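Putative short-chain dehydrogenase/reductase (Burkholderia xenovorans, PDB 5K9Z) probably oxidises or reduces a CH-OH group with NAD or NADP as partner, as a member of the short-chain dehydrogenase/reductase family. Local coordinates at residues H114-L117 with G118-D122. Residues are numbered along the deposited sequence; the frame is centred on the assembly and turned at random.
Sequences HATL and GVLLD
The carbonyl of L117 takes two backbone donors at once and so marks where this helix widens by one residue. D122 N reaches L117 O at 2.8 Å in a nearly straight bond (N-H...O 165°), a five-residue, pi-type link, while L121 N, 2.9 Å from the same L117 O, arrives well tilted from the carbonyl plane and keeps the ordinary four-residue bond in a more bent form. The phi of L121, -118°, lies well away from alpha values, consistent with the extra residue being taken up here. Just before the widening, four-residue bonds persist: L120 N bonds T116 O at 3.0 Å and G118 N bonds H114 O, while V119 N makes a weak bond to T116 O.

T116 turns CG2 anti to its own N, which brings this methyl to 3.8 Å from L120 CD1, the two side chains meeting at a slant. L121 sets CB 3.4 Å from L117 O, beside the doubly used carbonyl. On another flank a water donates both to H114 O and to D122 OD2 (2.9 Å from the water oxygen), joining the carboxylate at the pi-type link to a carbonyl eight residues earlier in the same helix.

Further out, T116 OG1 hydrogen-bonds A112 O within the helix and A101 N of strand 100-102, tying the helix to the chain before it. L120 packs on Y161 and A164 and L121 on A167, all of helix 159-179, whereas F272 of the second subunit packs on A115 and T116. The arrangement is a pi-type turn, a pi-bulge, in helix 110-138, which links parallel strands 91-94 and 141-146 in the Rossmann fold of this dehydrogenase family.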
loop_
_atom_site.group_PDB
_atom_site.type_symbol
_atom_site.label_atom_id
_atom_site.label_comp_id
_atom_site.label_asym_id
_atom_site.label_seq_id
_atom_site.Cartn_x
_atom_site.Cartn_y
_atom_site.Cartn_z
ATOM N N HIS C 114 -2.165 -17.732 18.819
ATOM C CA HIS C 114 -1.125 -17.279 19.740
ATOM C C HIS C 114 0.241 -17.874 19.415
ATOM O O HIS C 114 1.257 -17.182 19.534
ATOM C CB HIS C 114 -1.505 -17.599 21.195
ATOM C CG HIS C 114 -2.601 -16.729 21.727
ATOM N ND1 HIS C 114 -3.739 -17.238 22.310
ATOM C CD2 HIS C 114 -2.771 -15.386 21.681
ATOM C CE1 HIS C 114 -4.540 -16.244 22.652
ATOM N NE2 HIS C 114 -3.981 -15.110 22.270
ATOM N N ALA C 115 0.297 -19.163 19.052
ATOM C CA ALA C 115 1.577 -19.751 18.664
ATOM C C ALA C 115 2.181 -19.027 17.461
ATOM O O ALA C 115 3.396 -18.800 17.414
ATOM C CB ALA C 115 1.415 -21.239 18.346
ATOM N N THR C 116 1.352 -18.681 16.469
ATOM C CA THR C 116 1.863 -17.999 15.280
ATOM C C THR C 116 2.416 -16.626 15.643
ATOM O O THR C 116 3.549 -16.288 15.289
ATOM C CB THR C 116 0.767 -17.865 14.220
ATOM O OG1 THR C 116 0.275 -19.159 13.860
ATOM C CG2 THR C 116 1.317 -17.162 12.934
ATOM N N LEU C 117 1.636 -15.840 16.393
ATOM C CA LEU C 117 2.056 -14.489 16.765
ATOM C C LEU C 117 3.246 -14.501 17.725
ATOM O O LEU C 117 4.036 -13.551 17.732
ATOM C CB LEU C 117 0.871 -13.727 17.361
ATOM C CG LEU C 117 0.007 -12.903 16.380
ATOM C CD1 LEU C 117 -0.441 -13.689 15.173
ATOM C CD2 LEU C 117 -1.211 -12.367 17.114
ATOM N N GLY C 118 3.405 -15.573 18.514
ATOM C CA GLY C 118 4.544 -15.657 19.419
ATOM C C GLY C 118 5.864 -15.636 18.676
ATOM O O GLY C 118 6.806 -14.943 19.077
ATOM N N VAL C 119 5.927 -16.347 17.548
ATOM C CA VAL C 119 7.126 -16.376 16.723
ATOM C C VAL C 119 7.216 -15.121 15.845
ATOM O O VAL C 119 8.258 -14.456 15.780
ATOM C CB VAL C 119 7.145 -17.658 15.861
ATOM C CG1 VAL C 119 8.344 -17.661 14.952
ATOM C CG2 VAL C 119 7.082 -18.957 16.736
ATOM N N LEU C 120 6.145 -14.814 15.110
ATOM C CA LEU C 120 6.242 -13.824 14.044
ATOM C C LEU C 120 6.133 -12.391 14.533
ATOM O O LEU C 120 6.576 -11.477 13.823
ATOM C CB LEU C 120 5.183 -14.093 12.967
ATOM C CG LEU C 120 5.361 -15.427 12.216
ATOM C CD1 LEU C 120 4.302 -15.641 11.126
ATOM C CD2 LEU C 120 6.750 -15.541 11.608
ATOM N N LEU C 121 5.518 -12.163 15.687
ATOM C CA LEU C 121 5.346 -10.814 16.217
ATOM C C LEU C 121 6.048 -10.638 17.557
ATOM O O LEU C 121 6.888 -9.737 17.685
ATOM C CB LEU C 121 3.847 -10.479 16.352
ATOM C CG LEU C 121 3.515 -9.155 17.056
ATOM C CD1 LEU C 121 4.245 -7.983 16.402
ATOM C CD2 LEU C 121 2.006 -8.915 17.057
ATOM N N ASP C 122 5.740 -11.476 18.561
ATOM C CA ASP C 122 6.388 -11.312 19.862
ATOM C C ASP C 122 7.896 -11.407 19.716
ATOM O O ASP C 122 8.638 -10.612 20.309
ATOM C CB ASP C 122 5.902 -12.378 20.850
ATOM C CG ASP C 122 4.417 -12.288 21.147
ATOM O OD1 ASP C 122 3.791 -11.244 20.888
ATOM O OD2 ASP C 122 3.857 -13.314 21.588
HETATM O O HOH W 1 1.225 -14.434 21.128
#